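PDB 1F9V: kinesin-like protein KAR3 from Saccharomyces cerevisiae, which acts as a microtubule-based motor, coupling ATP hydrolysis in its kinesin motor domain to force production, probably toward microtubule minus ends. Local coordinates for residues A[9-14]-A[26-31]; A[40-45]-A[330-335]; A[193-198]-A[219-224]. The protein carries 2 engineered substitutions. All coordinates share one frame; numbering follows the deposited sequence.

In the fold
The three contacts make a compact comparison of how one motor domain joins its sheets and helices. Contacts 1 and 2 are neighbours, their centres 11 Å apart: both use the small antiparallel sheet, through its adjacent strands 24-28 and 38-44, and they touch where I26 meets M40 and C9 meets L332. Contact 3 lies on the opposite side of the chain's centre and joins a short helix to the main sheet, which contact 1 also reaches through strand 4-11. Contacts 2 and 3 are buried, whereas contact 1 is partly buried. All three are apolar across their segments, but contact 1 alone adjoins the nucleotide, and there R10, R12 and P13 line the adenine site.

Contact 1 of 3, residues A[9-14]-A[26-31]; sequences CRIRPA and INVNEF. With ADP (adenosine-5'-diphosphate), chain C.
Beside the adenine pocket of the kinesin motor, I11 at the end of strand 4-11 packs against I26 and V28 of strand 24-28. One methyl does the work. CD1 of I11 meets CG2 of V28 tip to tip at 3.3 Å, tighter than ordinary van der Waals contact, and lies 3.8 Å from CG2 of I26, whose side chain slides past in the opposite direction. With CG1 anti to the carbonyl carbon (chi1 -57°), I11 extends this methyl away from the nucleotide. R10, R12 and P13 instead serve ADP. The guanidinium of R10 offers one face to the adenine amine, N6 standing 3.1 Å above its plane toward the rim. P13 lies over the base, its CD 3.4 Å from C6 of ADP. R12 sets CB 3.6 Å from N7 of ADP, and its extended chain then carries NH1 to O of P13, a hydrogen bond of 2.9 Å with the acceptor lying in the guanidinium plane; NE bonds to O of G95 and NH2 forms a salt bridge with E19. With an alanine in place of R12, E19 would probably be left without this charged mate and the P13 carbonyl without this donor. Arginine, one residue, arginine, proline: this is the RxRP motif by which kinesins line the adenine site.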
loop_
_atom_site.group_PDB
_atom_site.type_symbol
_atom_site.label_atom_id
_atom_site.label_comp_id
_atom_site.label_asym_id
_atom_site.label_seq_id
_atom_site.Cartn_x
_atom_site.Cartn_y
_atom_site.Cartn_z
ATOM N N CYS A 9 -3.289 7.141 7.767
ATOM C CA CYS A 9 -4.312 6.286 8.343
ATOM C C CYS A 9 -5.629 6.738 7.717
ATOM O O CYS A 9 -5.819 7.933 7.473
ATOM C CB CYS A 9 -4.375 6.460 9.864
ATOM S SG CYS A 9 -5.791 5.622 10.649
ATOM N N ARG A 10 -6.521 5.800 7.424
ATOM C CA ARG A 10 -7.815 6.170 6.868
ATOM C C ARG A 10 -8.944 5.434 7.557
ATOM O O ARG A 10 -8.975 4.201 7.588
ATOM C CB ARG A 10 -7.897 5.884 5.370
ATOM C CG ARG A 10 -9.273 6.242 4.805
ATOM C CD ARG A 10 -9.484 5.757 3.376
ATOM N NE ARG A 10 -10.570 6.493 2.738
ATOM C CZ ARG A 10 -10.847 6.444 1.440
ATOM N NH1 ARG A 10 -10.114 5.686 0.628
ATOM N NH2 ARG A 10 -11.843 7.165 0.947
ATOM N N ILE A 11 -9.876 6.200 8.116
ATOM C CA ILE A 11 -11.037 5.625 8.779
ATOM C C ILE A 11 -12.156 5.622 7.745
ATOM O O ILE A 11 -12.528 6.677 7.226
ATOM C CB ILE A 11 -11.490 6.483 9.995
ATOM C CG1 ILE A 11 -10.332 6.636 10.986
ATOM C CG2 ILE A 11 -12.695 5.832 10.675
ATOM C CD1 ILE A 11 -10.477 7.814 11.925
ATOM N N ARG A 12 -12.675 4.448 7.418
ATOM C CA ARG A 12 -13.756 4.378 6.447
ATOM C C ARG A 12 -15.077 4.715 7.129
ATOM O O ARG A 12 -15.178 4.683 8.355
ATOM C CB ARG A 12 -13.857 2.969 5.859
ATOM C CG ARG A 12 -14.281 1.897 6.858
ATOM C CD ARG A 12 -14.956 0.714 6.164
ATOM N NE ARG A 12 -15.104 -0.459 7.026
ATOM C CZ ARG A 12 -16.036 -0.591 7.968
ATOM N NH1 ARG A 12 -16.915 0.386 8.177
ATOM N NH2 ARG A 12 -16.097 -1.702 8.695
ATOM N N PRO A 13 -16.089 5.114 6.342
ATOM C CA PRO A 13 -17.393 5.427 6.934
ATOM C C PRO A 13 -17.966 4.155 7.558
ATOM O O PRO A 13 -17.657 3.041 7.129
ATOM C CB PRO A 13 -18.237 5.899 5.745
ATOM C CG PRO A 13 -17.240 6.295 4.690
ATOM C CD PRO A 13 -16.058 5.382 4.893
ATOM N N ALA A 14 -18.793 4.310 8.585
ATOM C CA ALA A 14 -19.389 3.137 9.215
ATOM C C ALA A 14 -20.528 2.641 8.350
ATOM O O ALA A 14 -21.147 3.421 7.606
ATOM C CB ALA A 14 -19.911 3.483 10.611
ATOM N N ILE A 26 -13.063 7.085 18.693
ATOM C CA ILE A 26 -11.913 7.348 17.851
ATOM C C ILE A 26 -12.037 8.820 17.526
ATOM O O ILE A 26 -12.985 9.240 16.866
ATOM C CB ILE A 26 -11.948 6.523 16.548
ATOM C CG1 ILE A 26 -11.702 5.047 16.869
ATOM C CG2 ILE A 26 -10.883 7.027 15.587
ATOM C CD1 ILE A 26 -11.969 4.106 15.709
ATOM N N ASN A 27 -11.097 9.611 18.018
ATOM C CA ASN A 27 -11.119 11.041 17.777
ATOM C C ASN A 27 -9.913 11.472 16.954
ATOM O O ASN A 27 -8.768 11.264 17.359
ATOM C CB ASN A 27 -11.124 11.796 19.107
ATOM C CG ASN A 27 -10.922 13.291 18.927
ATOM O OD1 ASN A 27 -11.594 13.928 18.115
ATOM N ND2 ASN A 27 -9.988 13.858 19.684
ATOM N N VAL A 28 -10.172 12.083 15.804
ATOM C CA VAL A 28 -9.097 12.546 14.940
ATOM C C VAL A 28 -8.953 14.057 15.050
ATOM O O VAL A 28 -9.923 14.791 14.875
ATOM C CB VAL A 28 -9.367 12.189 13.460
ATOM C CG1 VAL A 28 -8.243 12.722 12.586
ATOM C CG2 VAL A 28 -9.512 10.681 13.299
ATOM N N ASN A 29 -7.745 14.521 15.339
ATOM C CA ASN A 29 -7.503 15.948 15.450
ATOM C C ASN A 29 -7.190 16.538 14.086
ATOM O O ASN A 29 -6.864 15.819 13.141
ATOM C CB ASN A 29 -6.344 16.207 16.410
ATOM C CG ASN A 29 -6.637 15.711 17.808
ATOM O OD1 ASN A 29 -7.650 16.086 18.413
ATOM N ND2 ASN A 29 -5.757 14.857 18.331
ATOM N N GLU A 30 -7.303 17.855 13.982
ATOM C CA GLU A 30 -7.027 18.539 12.731
ATOM C C GLU A 30 -5.523 18.496 12.466
ATOM O O GLU A 30 -4.723 18.537 13.399
ATOM C CB GLU A 30 -7.524 19.990 12.811
ATOM C CG GLU A 30 -7.708 20.520 14.243
ATOM C CD GLU A 30 -8.985 20.022 14.939
ATOM O OE1 GLU A 30 -8.873 19.423 16.036
ATOM O OE2 GLU A 30 -10.098 20.236 14.399
ATOM N N PHE A 31 -5.141 18.387 11.196
ATOM C CA PHE A 31 -3.727 18.345 10.824
ATOM C C PHE A 31 -3.011 19.563 11.402
ATOM O O PHE A 31 -3.506 20.691 11.302
ATOM C CB PHE A 31 -3.581 18.330 9.298
ATOM C CG PHE A 31 -2.157 18.243 8.826
ATOM C CD1 PHE A 31 -1.458 19.389 8.473
ATOM C CD2 PHE A 31 -1.515 17.015 8.739
ATOM C CE1 PHE A 31 -0.136 19.316 8.038
ATOM C CE2 PHE A 31 -0.195 16.930 8.305
ATOM C CZ PHE A 31 0.497 18.080 7.954
HETATM P PB ADP C . -11.022 -4.757 2.684
HETATM O O1B ADP C . -10.106 -4.090 3.644
HETATM O O2B ADP C . -10.392 -4.751 1.207
HETATM O O3B ADP C . -11.369 -6.131 3.127
HETATM P PA ADP C . -13.176 -3.442 1.276
HETATM O O1A ADP C . -12.494 -2.332 0.612
HETATM O O2A ADP C . -13.347 -4.543 0.331
HETATM O O3A ADP C . -12.339 -3.906 2.531
HETATM O "O5'" ADP C . -14.615 -3.005 1.769
HETATM C "C5'" ADP C . -15.160 -3.045 3.090
HETATM C "C4'" ADP C . -16.602 -2.480 2.922
HETATM O "O4'" ADP C . -16.533 -1.094 3.280
HETATM C "C3'" ADP C . -17.103 -2.491 1.464
HETATM O "O3'" ADP C . -18.512 -2.758 1.369
HETATM C "C2'" ADP C . -16.768 -1.113 0.920
HETATM O "O2'" ADP C . -17.578 -0.725 -0.203
HETATM C "C1'" ADP C . -16.882 -0.242 2.163
HETATM N N9 ADP C . -15.908 0.894 2.171
HETATM C C8 ADP C . -14.606 0.775 2.496
HETATM N N7 ADP C . -14.027 1.957 2.437
HETATM C C5 ADP C . -14.922 2.843 2.082
HETATM C C6 ADP C . -14.919 4.213 1.869
HETATM N N6 ADP C . -13.789 4.909 2.029
HETATM N N1 ADP C . -16.068 4.853 1.489
HETATM C C2 ADP C . -17.228 4.186 1.319
HETATM N N3 ADP C . -17.249 2.855 1.530
HETATM C C4 ADP C . -16.143 2.159 1.904
#

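Contact 2 of 3, residues A[40-45]-A[330-335]; sequences MEVTKI and NSLRFA
Strand 38-44 passes helix 325-338 with no main-chain contact, the nearest CA atoms, those of V42 and L332, being 9.6 Å apart. Side chains bridge that interval, and L332 is the helix residue that M40 and V42 both touch. Its CG lies anti to the carbonyl carbon (chi1 -70°), which sends both methyls out from the helix toward the sheet. CD1 is shared: CG2 of V42 approaches it at 3.7 Å, the two side chains crossing obliquely, while CE of M40 sits 3.8 Å from the same methyl. M40 and L332 meet tip to tip, and the other branch of the leucine, CD2, rests 3.9 Å from SD of M40. The bend in the methionine chain at its last torsion (chi3 -74°) lets sulfur and methyl lie along the two branches of L332 together.

The strand is the middle one of the three-stranded antiparallel sheet that forms a small lobe of the kinesin motor domain, and the helix is the last one modelled in that domain. The contact thus fastens the lobe to a helix that also packs on the main sheet, where S331 and A335 touch strand 311-318. V42 widens the interface by touching I325 and L329, which with L332 mark successive turns of one helix face. Along the same strand, K44 adds a polar tie, its NZ hydrogen-bonded to OD1 of N326. Within the helix, the backbone N of A335 bonds to O of S331 at 2.9 Å.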
loop_
_atom_site.group_PDB
_atom_site.type_symbol
_atom_site.label_atom_id
_atom_site.label_comp_id
_atom_site.label_asym_id
_atom_site.label_seq_id
_atom_site.Cartn_x
_atom_site.Cartn_y
_atom_site.Cartn_z
ATOM N N MET A 40 -4.445 11.372 16.598
ATOM C CA MET A 40 -5.733 10.769 16.896
ATOM C C MET A 40 -5.649 10.055 18.241
ATOM O O MET A 40 -4.559 9.721 18.716
ATOM C CB MET A 40 -6.131 9.781 15.790
ATOM C CG MET A 40 -5.240 8.550 15.695
ATOM S SD MET A 40 -5.586 7.548 14.227
ATOM C CE MET A 40 -7.139 6.780 14.711
ATOM N N GLU A 41 -6.812 9.839 18.851
ATOM C CA GLU A 41 -6.901 9.168 20.141
ATOM C C GLU A 41 -7.967 8.096 20.075
ATOM O O GLU A 41 -9.049 8.318 19.537
ATOM C CB GLU A 41 -7.253 10.164 21.247
ATOM C CG GLU A 41 -6.121 11.101 21.607
ATOM C CD GLU A 41 -6.579 12.250 22.484
ATOM O OE1 GLU A 41 -7.712 12.181 23.006
ATOM O OE2 GLU A 41 -5.810 13.222 22.652
ATOM N N VAL A 42 -7.650 6.928 20.618
ATOM C CA VAL A 42 -8.578 5.810 20.620
ATOM C C VAL A 42 -8.798 5.377 22.058
ATOM O O VAL A 42 -7.843 5.152 22.799
ATOM C CB VAL A 42 -8.017 4.608 19.808
ATOM C CG1 VAL A 42 -8.976 3.427 19.883
ATOM C CG2 VAL A 42 -7.792 5.019 18.360
ATOM N N THR A 43 -10.061 5.256 22.445
ATOM C CA THR A 43 -10.403 4.850 23.801
ATOM C C THR A 43 -11.478 3.770 23.806
ATOM O O THR A 43 -12.442 3.839 23.044
ATOM C CB THR A 43 -10.931 6.039 24.617
ATOM O OG1 THR A 43 -10.041 7.149 24.480
ATOM C CG2 THR A 43 -11.041 5.662 26.081
ATOM N N LYS A 44 -11.304 2.767 24.662
ATOM C CA LYS A 44 -12.279 1.691 24.796
ATOM C C LYS A 44 -13.114 2.029 26.030
ATOM O O LYS A 44 -12.564 2.400 27.069
ATOM C CB LYS A 44 -11.576 0.344 24.978
ATOM C CG LYS A 44 -11.005 -0.220 23.676
ATOM C CD LYS A 44 -10.251 -1.526 23.910
ATOM C CE LYS A 44 -11.116 -2.549 24.640
ATOM N NZ LYS A 44 -11.517 -3.696 23.778
ATOM N N ILE A 45 -14.432 1.904 25.907
ATOM C CA ILE A 45 -15.349 2.231 26.997
ATOM C C ILE A 45 -15.097 1.470 28.301
ATOM O O ILE A 45 -15.352 1.997 29.383
ATOM C CB ILE A 45 -16.828 2.029 26.554
ATOM C CG1 ILE A 45 -17.757 2.846 27.450
ATOM C CG2 ILE A 45 -17.203 0.561 26.606
ATOM C CD1 ILE A 45 -19.212 2.782 27.040
ATOM N N ASN A 330 -4.723 -2.877 16.845
ATOM C CA ASN A 330 -3.621 -3.685 16.325
ATOM C C ASN A 330 -3.042 -2.992 15.088
ATOM O O ASN A 330 -1.827 -2.833 14.963
ATOM C CB ASN A 330 -4.113 -5.084 15.945
ATOM C CG ASN A 330 -4.279 -5.999 17.153
ATOM O OD1 ASN A 330 -3.721 -5.750 18.226
ATOM N ND2 ASN A 330 -5.047 -7.065 16.978
ATOM N N SER A 331 -3.924 -2.564 14.186
ATOM C CA SER A 331 -3.510 -1.888 12.957
ATOM C C SER A 331 -2.766 -0.581 13.226
ATOM O O SER A 331 -1.788 -0.263 12.547
ATOM C CB SER A 331 -4.727 -1.604 12.069
ATOM O OG SER A 331 -5.274 -2.798 11.540
ATOM N N LEU A 332 -3.227 0.182 14.212
ATOM C CA LEU A 332 -2.585 1.448 14.538
ATOM C C LEU A 332 -1.224 1.202 15.168
ATOM O O LEU A 332 -0.302 2.005 15.008
ATOM C CB LEU A 332 -3.476 2.275 15.479
ATOM C CG LEU A 332 -4.739 2.828 14.801
ATOM C CD1 LEU A 332 -5.679 3.427 15.844
ATOM C CD2 LEU A 332 -4.345 3.879 13.772
ATOM N N ARG A 333 -1.089 0.089 15.881
ATOM C CA ARG A 333 0.198 -0.230 16.478
ATOM C C ARG A 333 1.166 -0.625 15.348
ATOM O O ARG A 333 2.355 -0.296 15.397
ATOM C CB ARG A 333 0.046 -1.354 17.501
ATOM C CG ARG A 333 -0.102 -0.835 18.932
ATOM C CD ARG A 333 -0.301 -1.969 19.933
ATOM N NE ARG A 333 -1.477 -1.717 20.755
ATOM C CZ ARG A 333 -2.557 -2.490 20.779
ATOM N NH1 ARG A 333 -2.620 -3.577 20.026
ATOM N NH2 ARG A 333 -3.587 -2.155 21.535
ATOM N N PHE A 334 0.657 -1.314 14.328
ATOM C CA PHE A 334 1.506 -1.679 13.192
ATOM C C PHE A 334 1.920 -0.382 12.485
ATOM O O PHE A 334 3.093 -0.182 12.160
ATOM C CB PHE A 334 0.752 -2.581 12.210
ATOM C CG PHE A 334 1.545 -2.922 10.966
ATOM C CD1 PHE A 334 1.481 -2.110 9.839
ATOM C CD2 PHE A 334 2.362 -4.050 10.930
ATOM C CE1 PHE A 334 2.221 -2.417 8.691
ATOM C CE2 PHE A 334 3.102 -4.361 9.786
ATOM C CZ PHE A 334 3.029 -3.545 8.673
ATOM N N ALA A 335 0.949 0.500 12.250
ATOM C CA ALA A 335 1.211 1.779 11.596
ATOM C C ALA A 335 2.291 2.563 12.328
ATOM O O ALA A 335 3.161 3.164 11.699
ATOM C CB ALA A 335 -0.069 2.601 11.531
#

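Contact 3 of 3, residues A[193-198]-A[219-224]; sequences EIILKK and SIFIIH
F221 and I195 cross at about a right angle, the phenyl ring reaching out from strand 218-228 and the isoleucine coming down from helix 192-199. The touching atom of the isoleucine is its branch methyl: CG2 lies 3.8 Å from CE2 of F221 and 4.1 Å from CZ of F221. It comes in obliquely, neither squarely over the ring nor in its plane. L196 approaches the same corner of the ring, also obliquely and more loosely, with CD2 4.3 Å from CE2 of F221, so two consecutive helix residues straddle one aromatic carbon. The ring is put there by its first torsion: CG stands anti to the backbone N (chi1 -161°), and the side chain extends well clear of the strand.

In the kinesin fold, the chain between this helix and this strand carries switch I, the loop that senses the nucleotide. The contact therefore packs the two flanking elements together at the base of that loop, with the side chain of L196 about 12 Å from the bound magnesium ion. The strand is an inner one of the main sheet, running antiparallel to strand 130-141 and to strand 235-244.

Other groups probably restrict the rotation of the phenyl. CG1 of I223, two residues on along the strand, lies in the ring plane at its edge, 3.6 Å from CE1 of F221. F137 meets the ring with planes at about 60°, and I110 and I114 of helix 109-124 pack on it as well. I195 in turn touches L149 and L186, which carries the apolar layer beyond the ring toward the loops beside the helix.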
loop_
_atom_site.group_PDB
_atom_site.type_symbol
_atom_site.label_atom_id
_atom_site.label_comp_id
_atom_site.label_asym_id
_atom_site.label_seq_id
_atom_site.Cartn_x
_atom_site.Cartn_y
_atom_site.Cartn_z
ATOM N N GLU A 193 -8.727 -0.615 -17.769
ATOM C CA GLU A 193 -10.013 -1.282 -17.612
ATOM C C GLU A 193 -9.869 -2.744 -18.013
ATOM O O GLU A 193 -10.327 -3.639 -17.305
ATOM C CB GLU A 193 -11.064 -0.616 -18.502
ATOM C CG GLU A 193 -12.279 -0.102 -17.753
ATOM C CD GLU A 193 -12.809 1.197 -18.338
ATOM O OE1 GLU A 193 -14.035 1.428 -18.254
ATOM O OE2 GLU A 193 -12.001 1.986 -18.881
ATOM N N ILE A 194 -9.229 -2.976 -19.154
ATOM C CA ILE A 194 -9.020 -4.330 -19.652
ATOM C C ILE A 194 -8.214 -5.148 -18.645
ATOM O O ILE A 194 -8.499 -6.326 -18.417
ATOM C CB ILE A 194 -8.264 -4.321 -21.002
ATOM C CG1 ILE A 194 -9.115 -3.635 -22.072
ATOM C CG2 ILE A 194 -7.929 -5.746 -21.423
ATOM C CD1 ILE A 194 -8.297 -3.007 -23.176
ATOM N N ILE A 195 -7.208 -4.511 -18.048
ATOM C CA ILE A 195 -6.352 -5.164 -17.063
ATOM C C ILE A 195 -7.152 -5.574 -15.830
ATOM O O ILE A 195 -7.148 -6.742 -15.427
ATOM C CB ILE A 195 -5.206 -4.229 -16.602
ATOM C CG1 ILE A 195 -4.485 -3.635 -17.819
ATOM C CG2 ILE A 195 -4.246 -4.991 -15.691
ATOM C CD1 ILE A 195 -3.746 -4.649 -18.662
ATOM N N LEU A 196 -7.836 -4.603 -15.230
ATOM C CA LEU A 196 -8.638 -4.855 -14.037
ATOM C C LEU A 196 -9.720 -5.884 -14.337
ATOM O O LEU A 196 -9.964 -6.790 -13.545
ATOM C CB LEU A 196 -9.267 -3.550 -13.543
ATOM C CG LEU A 196 -8.263 -2.523 -13.020
ATOM C CD1 LEU A 196 -8.946 -1.182 -12.811
ATOM C CD2 LEU A 196 -7.654 -3.027 -11.726
ATOM N N LYS A 197 -10.358 -5.745 -15.492
ATOM C CA LYS A 197 -11.405 -6.664 -15.907
ATOM C C LYS A 197 -10.852 -8.085 -16.005
ATOM O O LYS A 197 -11.492 -9.050 -15.580
ATOM C CB LYS A 197 -11.956 -6.233 -17.264
ATOM C CG LYS A 197 -12.891 -5.038 -17.199
ATOM C CD LYS A 197 -13.594 -4.827 -18.525
ATOM C CE LYS A 197 -14.705 -5.837 -18.716
ATOM N NZ LYS A 197 -14.466 -7.127 -17.996
ATOM N N LYS A 198 -9.653 -8.199 -16.573
ATOM C CA LYS A 198 -8.985 -9.485 -16.745
ATOM C C LYS A 198 -8.694 -10.148 -15.397
ATOM O O LYS A 198 -8.977 -11.332 -15.199
ATOM C CB LYS A 198 -7.678 -9.281 -17.519
ATOM C CG LYS A 198 -7.036 -10.559 -18.039
ATOM C CD LYS A 198 -6.613 -10.453 -19.515
ATOM C CE LYS A 198 -6.455 -9.009 -20.004
ATOM N NZ LYS A 198 -5.339 -8.859 -20.987
ATOM N N SER A 219 -2.153 -8.521 -3.240
ATOM C CA SER A 219 -2.347 -8.259 -4.657
ATOM C C SER A 219 -1.442 -7.080 -4.992
ATOM O O SER A 219 -1.459 -6.053 -4.308
ATOM C CB SER A 219 -3.817 -7.943 -4.936
ATOM O OG SER A 219 -4.625 -9.046 -4.561
ATOM N N ILE A 220 -0.643 -7.227 -6.041
ATOM C CA ILE A 220 0.308 -6.187 -6.411
ATOM C C ILE A 220 0.178 -5.713 -7.854
ATOM O O ILE A 220 0.343 -6.495 -8.787
ATOM C CB ILE A 220 1.761 -6.692 -6.173
ATOM C CG1 ILE A 220 1.883 -7.249 -4.752
ATOM C CG2 ILE A 220 2.759 -5.566 -6.382
ATOM C CD1 ILE A 220 2.515 -8.613 -4.673
ATOM N N PHE A 221 -0.130 -4.430 -8.025
ATOM C CA PHE A 221 -0.256 -3.833 -9.352
ATOM C C PHE A 221 1.061 -3.098 -9.610
ATOM O O PHE A 221 1.386 -2.111 -8.947
ATOM C CB PHE A 221 -1.446 -2.863 -9.384
ATOM C CG PHE A 221 -1.934 -2.539 -10.768
ATOM C CD1 PHE A 221 -1.326 -1.539 -11.515
ATOM C CD2 PHE A 221 -3.006 -3.233 -11.325
ATOM C CE1 PHE A 221 -1.774 -1.233 -12.802
ATOM C CE2 PHE A 221 -3.462 -2.935 -12.613
ATOM C CZ PHE A 221 -2.839 -1.931 -13.350
ATOM N N ILE A 222 1.827 -3.595 -10.576
ATOM C CA ILE A 222 3.122 -3.010 -10.896
ATOM C C ILE A 222 3.065 -2.209 -12.182
ATOM O O ILE A 222 2.594 -2.700 -13.206
ATOM C CB ILE A 222 4.206 -4.116 -11.021
ATOM C CG1 ILE A 222 4.226 -4.966 -9.745
ATOM C CG2 ILE A 222 5.566 -3.488 -11.264
ATOM C CD1 ILE A 222 5.099 -6.215 -9.825
ATOM N N ILE A 223 3.547 -0.975 -12.112
ATOM C CA ILE A 223 3.560 -0.067 -13.252
ATOM C C ILE A 223 4.983 0.408 -13.525
ATOM O O ILE A 223 5.685 0.845 -12.612
ATOM C CB ILE A 223 2.698 1.187 -12.972
ATOM C CG1 ILE A 223 1.230 0.787 -12.795
ATOM C CG2 ILE A 223 2.874 2.202 -14.098
ATOM C CD1 ILE A 223 0.420 1.771 -11.966
ATOM N N HIS A 224 5.407 0.323 -14.783
ATOM C CA HIS A 224 6.740 0.780 -15.160
ATOM C C HIS A 224 6.601 1.992 -16.078
ATOM O O HIS A 224 5.845 1.960 -17.050
ATOM C CB HIS A 224 7.501 -0.342 -15.871
ATOM C CG HIS A 224 7.464 -1.647 -15.140
ATOM N ND1 HIS A 224 8.229 -1.894 -14.020
ATOM C CD2 HIS A 224 6.742 -2.771 -15.358
ATOM C CE1 HIS A 224 7.983 -3.116 -13.582
ATOM N NE2 HIS A 224 7.085 -3.669 -14.375
#